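Bcl-2 homolog (Gene 16?) (Murid herpesvirus 4, PDB 4MI8) inhibits host-cell apoptosis and starvation-induced autophagy as a viral Bcl-2 homolog, binding host BECN1, BAK1 and BAX and so favouring viral latency and chronic infection. Local coordinates at residues 40-52 with 87-99. Numbering follows the deposited sequence.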
loop_
_atom_site.group_PDB
_atom_site.type_symbol
_atom_site.label_atom_id
_atom_site.label_comp_id
_atom_site.label_asym_id
_atom_site.label_seq_id
_atom_site.Cartn_x
_atom_site.Cartn_y
_atom_site.Cartn_z
ATOM N N SER A 40 -5.249 10.844 0.736
ATOM C CA SER A 40 -4.960 11.184 2.113
ATOM C C SER A 40 -5.577 10.135 3.040
ATOM O O SER A 40 -5.015 9.758 4.113
ATOM C CB SER A 40 -5.518 12.604 2.395
ATOM O OG SER A 40 -5.354 12.849 3.831
ATOM N N LYS A 41 -6.738 9.618 2.639
ATOM C CA LYS A 41 -7.346 8.635 3.464
ATOM C C LYS A 41 -6.422 7.371 3.542
ATOM O O LYS A 41 -6.157 6.821 4.619
ATOM C CB LYS A 41 -8.674 8.252 2.908
ATOM C CG LYS A 41 -9.104 6.885 3.395
ATOM C CD LYS A 41 -10.504 6.667 2.851
ATOM C CE LYS A 41 -11.040 5.366 3.429
ATOM N NZ LYS A 41 -12.518 5.299 3.421
ATOM N N ILE A 42 -5.881 6.953 2.405
ATOM C CA ILE A 42 -5.051 5.763 2.390
ATOM C C ILE A 42 -3.722 6.048 3.076
ATOM O O ILE A 42 -3.265 5.219 3.832
ATOM C CB ILE A 42 -4.836 5.292 0.968
ATOM C CG1 ILE A 42 -6.200 4.797 0.433
ATOM C CG2 ILE A 42 -3.791 4.108 0.925
ATOM C CD1 ILE A 42 -6.085 4.731 -1.083
ATOM N N ILE A 43 -3.112 7.223 2.882
ATOM C CA ILE A 43 -1.846 7.464 3.573
ATOM C C ILE A 43 -2.110 7.443 5.086
ATOM O O ILE A 43 -1.349 6.815 5.826
ATOM C CB ILE A 43 -1.241 8.828 3.256
ATOM C CG1 ILE A 43 -0.817 8.902 1.800
ATOM C CG2 ILE A 43 -0.092 9.114 4.248
ATOM C CD1 ILE A 43 -0.426 10.290 1.301
ATOM N N THR A 44 -3.197 8.062 5.545
ATOM C CA THR A 44 -3.530 8.073 7.020
ATOM C C THR A 44 -3.728 6.615 7.545
ATOM O O THR A 44 -3.202 6.260 8.577
ATOM C CB THR A 44 -4.805 8.847 7.254
ATOM O OG1 THR A 44 -4.607 10.156 6.792
ATOM C CG2 THR A 44 -5.187 8.850 8.617
ATOM N N LEU A 45 -4.461 5.750 6.826
ATOM C CA LEU A 45 -4.604 4.349 7.283
ATOM C C LEU A 45 -3.211 3.709 7.365
ATOM O O LEU A 45 -2.860 3.039 8.347
ATOM C CB LEU A 45 -5.548 3.536 6.368
ATOM C CG LEU A 45 -6.975 4.154 6.372
ATOM C CD1 LEU A 45 -7.915 3.598 5.297
ATOM C CD2 LEU A 45 -7.554 4.038 7.754
ATOM N N THR A 46 -2.369 3.925 6.338
ATOM C CA THR A 46 -1.024 3.313 6.390
ATOM C C THR A 46 -0.217 3.802 7.563
ATOM O O THR A 46 0.536 3.040 8.155
ATOM C CB THR A 46 -0.195 3.413 5.065
ATOM O OG1 THR A 46 0.147 4.770 4.762
ATOM C CG2 THR A 46 -0.923 2.783 3.814
ATOM N N GLN A 47 -0.351 5.070 7.922
ATOM C CA GLN A 47 0.388 5.584 9.060
ATOM C C GLN A 47 -0.101 4.952 10.335
ATOM O O GLN A 47 0.696 4.639 11.213
ATOM C CB GLN A 47 0.302 7.106 9.092
ATOM C CG GLN A 47 1.184 7.766 8.005
ATOM C CD GLN A 47 0.898 9.246 7.840
ATOM O OE1 GLN A 47 -0.253 9.668 8.006
ATOM N NE2 GLN A 47 1.927 10.056 7.475
ATOM N N GLU A 48 -1.383 4.721 10.433
ATOM C CA GLU A 48 -1.941 4.057 11.611
ATOM C C GLU A 48 -1.463 2.603 11.683
ATOM O O GLU A 48 -1.072 2.085 12.752
ATOM C CB GLU A 48 -3.449 4.001 11.509
ATOM C CG GLU A 48 -4.149 5.207 11.998
ATOM C CD GLU A 48 -3.782 5.510 13.462
ATOM O OE1 GLU A 48 -4.125 4.700 14.347
ATOM O OE2 GLU A 48 -3.138 6.564 13.739
ATOM N N PHE A 49 -1.481 1.943 10.523
ATOM C CA PHE A 49 -1.036 0.535 10.451
ATOM C C PHE A 49 0.479 0.464 10.832
ATOM O O PHE A 49 0.902 -0.375 11.607
ATOM C CB PHE A 49 -1.238 0.073 9.039
ATOM C CG PHE A 49 -0.774 -1.337 8.773
ATOM C CD1 PHE A 49 0.595 -1.604 8.501
ATOM C CD2 PHE A 49 -1.737 -2.410 8.675
ATOM C CE1 PHE A 49 0.990 -2.922 8.206
ATOM C CE2 PHE A 49 -1.306 -3.712 8.373
ATOM C CZ PHE A 49 0.055 -3.982 8.152
ATOM N N ARG A 50 1.289 1.355 10.311
ATOM C CA ARG A 50 2.733 1.430 10.688
ATOM C C ARG A 50 2.992 1.694 12.168
ATOM O O ARG A 50 3.923 1.119 12.724
ATOM C CB ARG A 50 3.439 2.507 9.848
ATOM C CG ARG A 50 4.959 2.462 10.010
ATOM C CD ARG A 50 5.570 1.306 9.183
ATOM N NE ARG A 50 5.384 1.535 7.718
ATOM C CZ ARG A 50 6.163 2.320 6.982
ATOM N NH1 ARG A 50 7.259 2.862 7.567
ATOM N NH2 ARG A 50 5.944 2.522 5.659
ATOM N N ARG A 51 2.148 2.495 12.840
ATOM C CA ARG A 51 2.320 2.725 14.275
ATOM C C ARG A 51 2.112 1.422 15.057
ATOM O O ARG A 51 2.811 1.142 16.005
ATOM C CB ARG A 51 1.313 3.709 14.825
ATOM C CG ARG A 51 1.637 5.162 14.645
ATOM C CD ARG A 51 0.530 6.022 15.269
ATOM N NE ARG A 51 0.547 6.010 16.744
ATOM C CZ ARG A 51 1.326 6.793 17.493
ATOM N NH1 ARG A 51 2.161 7.644 16.902
ATOM N NH2 ARG A 51 1.277 6.725 18.828
ATOM N N HIS A 52 1.164 0.606 14.642
ATOM C CA HIS A 52 1.018 -0.699 15.345
ATOM C C HIS A 52 2.182 -1.612 15.061
ATOM O O HIS A 52 2.662 -2.286 15.947
ATOM C CB HIS A 52 -0.256 -1.412 14.892
ATOM C CG HIS A 52 -1.521 -0.701 15.269
ATOM N ND1 HIS A 52 -1.991 -0.677 16.541
ATOM C CD2 HIS A 52 -2.449 -0.051 14.502
ATOM C CE1 HIS A 52 -3.132 0.017 16.592
ATOM N NE2 HIS A 52 -3.415 0.418 15.350
ATOM N N GLY A 87 -7.854 -4.354 6.218
ATOM C CA GLY A 87 -6.633 -4.235 6.965
ATOM C C GLY A 87 -5.470 -4.833 6.209
ATOM O O GLY A 87 -4.325 -4.307 6.294
ATOM N N ARG A 88 -5.708 -5.951 5.482
ATOM C CA ARG A 88 -4.641 -6.507 4.607
ATOM C C ARG A 88 -4.377 -5.551 3.463
ATOM O O ARG A 88 -3.218 -5.250 3.059
ATOM C CB ARG A 88 -5.001 -7.911 4.095
ATOM C CG ARG A 88 -5.203 -8.998 5.148
ATOM C CD ARG A 88 -3.945 -9.201 6.004
ATOM N NE ARG A 88 -4.232 -10.176 7.067
ATOM C CZ ARG A 88 -4.109 -11.505 6.903
ATOM N NH1 ARG A 88 -3.684 -12.013 5.732
ATOM N NH2 ARG A 88 -4.407 -12.334 7.905
ATOM N N ILE A 89 -5.443 -5.043 2.884
ATOM C CA ILE A 89 -5.235 -3.966 1.923
ATOM C C ILE A 89 -4.423 -2.747 2.458
ATOM O O ILE A 89 -3.524 -2.205 1.744
ATOM C CB ILE A 89 -6.566 -3.500 1.377
ATOM C CG1 ILE A 89 -7.208 -4.763 0.722
ATOM C CG2 ILE A 89 -6.318 -2.302 0.417
ATOM C CD1 ILE A 89 -8.562 -4.555 0.095
ATOM N N VAL A 90 -4.698 -2.289 3.679
ATOM C CA VAL A 90 -3.946 -1.161 4.135
ATOM C C VAL A 90 -2.460 -1.554 4.261
ATOM O O VAL A 90 -1.597 -0.809 3.924
ATOM C CB VAL A 90 -4.445 -0.735 5.526
ATOM C CG1 VAL A 90 -3.469 0.280 6.161
ATOM C CG2 VAL A 90 -5.883 -0.236 5.425
ATOM N N GLY A 91 -2.170 -2.754 4.728
ATOM C CA GLY A 91 -0.786 -3.269 4.784
ATOM C C GLY A 91 -0.100 -3.273 3.397
ATOM O O GLY A 91 1.107 -2.935 3.279
ATOM N N PHE A 92 -0.853 -3.706 2.362
ATOM C CA PHE A 92 -0.412 -3.679 0.967
ATOM C C PHE A 92 0.036 -2.233 0.596
ATOM O O PHE A 92 1.118 -1.973 -0.018
ATOM C CB PHE A 92 -1.591 -4.212 0.133
ATOM C CG PHE A 92 -1.572 -3.844 -1.348
ATOM C CD1 PHE A 92 -2.142 -2.672 -1.776
ATOM C CD2 PHE A 92 -1.170 -4.795 -2.324
ATOM C CE1 PHE A 92 -2.259 -2.399 -3.147
ATOM C CE2 PHE A 92 -1.252 -4.512 -3.696
ATOM C CZ PHE A 92 -1.809 -3.301 -4.109
ATOM N N PHE A 93 -0.800 -1.278 0.940
ATOM C CA PHE A 93 -0.419 0.080 0.592
ATOM C C PHE A 93 0.755 0.526 1.405
ATOM O O PHE A 93 1.516 1.366 0.932
ATOM C CB PHE A 93 -1.609 1.052 0.759
ATOM C CG PHE A 93 -2.539 1.072 -0.445
ATOM C CD1 PHE A 93 -2.120 1.672 -1.652
ATOM C CD2 PHE A 93 -3.828 0.441 -0.397
ATOM C CE1 PHE A 93 -2.961 1.653 -2.763
ATOM C CE2 PHE A 93 -4.677 0.405 -1.569
ATOM C CZ PHE A 93 -4.256 0.996 -2.722
ATOM N N ASP A 94 0.898 0.060 2.651
ATOM C CA ASP A 94 2.030 0.585 3.491
ATOM C C ASP A 94 3.291 -0.023 3.000
ATOM O O ASP A 94 4.391 0.563 3.139
ATOM C CB ASP A 94 1.880 0.147 4.953
ATOM C CG ASP A 94 2.817 0.887 5.879
ATOM O OD1 ASP A 94 3.145 2.073 5.582
ATOM O OD2 ASP A 94 3.216 0.337 6.952
ATOM N N VAL A 95 3.201 -1.273 2.510
ATOM C CA VAL A 95 4.418 -1.817 1.836
ATOM C C VAL A 95 4.842 -0.954 0.650
ATOM O O VAL A 95 6.053 -0.577 0.513
ATOM C CB VAL A 95 4.243 -3.276 1.422
ATOM C CG1 VAL A 95 5.367 -3.666 0.466
ATOM C CG2 VAL A 95 4.079 -4.145 2.715
ATOM N N GLY A 96 3.870 -0.592 -0.200
ATOM C CA GLY A 96 4.185 0.289 -1.365
ATOM C C GLY A 96 4.692 1.661 -0.884
ATOM O O GLY A 96 5.564 2.257 -1.527
ATOM N N ARG A 97 4.151 2.186 0.224
ATOM C CA ARG A 97 4.623 3.455 0.741
ATOM C C ARG A 97 6.051 3.360 1.231
ATOM O O ARG A 97 6.821 4.294 1.029
ATOM C CB ARG A 97 3.756 3.947 1.891
ATOM C CG ARG A 97 4.220 5.277 2.458
ATOM C CD ARG A 97 3.278 5.889 3.541
ATOM N NE ARG A 97 3.211 5.056 4.747
ATOM C CZ ARG A 97 3.723 5.424 5.940
ATOM N NH1 ARG A 97 4.294 6.605 6.115
ATOM N NH2 ARG A 97 3.601 4.657 7.003
ATOM N N TYR A 98 6.387 2.234 1.902
ATOM C CA TYR A 98 7.745 1.993 2.373
ATOM C C TYR A 98 8.679 2.009 1.154
ATOM O O TYR A 98 9.652 2.752 1.161
ATOM C CB TYR A 98 7.905 0.627 3.072
ATOM C CG TYR A 98 9.326 0.466 3.656
ATOM C CD1 TYR A 98 9.632 0.992 4.924
ATOM C CD2 TYR A 98 10.372 -0.170 2.937
ATOM C CE1 TYR A 98 10.917 0.897 5.474
ATOM C CE2 TYR A 98 11.666 -0.282 3.488
ATOM C CZ TYR A 98 11.919 0.258 4.767
ATOM O OH TYR A 98 13.158 0.207 5.391
ATOM N N VAL A 99 8.416 1.165 0.150
ATOM C CA VAL A 99 9.269 1.107 -1.033
ATOM C C VAL A 99 9.526 2.535 -1.595
ATOM O O VAL A 99 10.687 2.974 -1.674
ATOM C CB VAL A 99 8.709 0.221 -2.145
ATOM C CG1 VAL A 99 9.624 0.315 -3.372
ATOM C CG2 VAL A 99 8.605 -1.209 -1.665
#
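Asp94 OD1 is gripped by two arginines, Arg50 NH2 at 2.8 Å and Arg97 NH2 at 3.0 Å, which reach it from opposite faces of the carboxylate. Arg50 adds a second, straighter bond from NE to Asp94 OD2 (2.6 Å), made on the syn side and in the guanidinium plane, so it holds the acid side-on. The Arg50 chain leaves with CG anti to the backbone N (chi1 -170°) and then bends at chi2 and chi3, which folds the guanidinium back onto Asp94. There it stacks on the guanidinium of Arg97, centres 4.1 Å apart and planes tilted by 30°; the shared carboxylate probably offsets the like charges. Gln47 CG lies over the other face of the Arg97 guanidinium, near its rim. OD2 also bonds the hydroxyl of Tyr61, so both oxygens of this buried acid are engaged.

Next to the network, Thr46 fits as a knob among Val90, Phe93, Asp94 and Arg97. Its OG1 hydrogen-bonds back to Ile43 O, and CG2 presses on Phe93 CB at 3.6 Å. Phe49 fills the next hole, its ring laid over Gly91 CA, 3.7 Å from the centroid in a CH-pi contact. Farther along, Ile42 CG2 rests over the Phe93 face.

Segments 40-52 and 87-99, from helices 33-56 and 86-103, cross almost perpendicularly (-93°), their axes 8.7 Å apart. Arg88 NE salt-bridges an acidic side chain of the bound Beclin 1 peptide and Val95 packs on an apolar one, so helix 86-103 lines the BH3-binding groove while another face carries this crossing. Phe18 of helix 8-23 packs against Ile42 and Phe93, and Phe92 reaches helices 68-81 and 111-126.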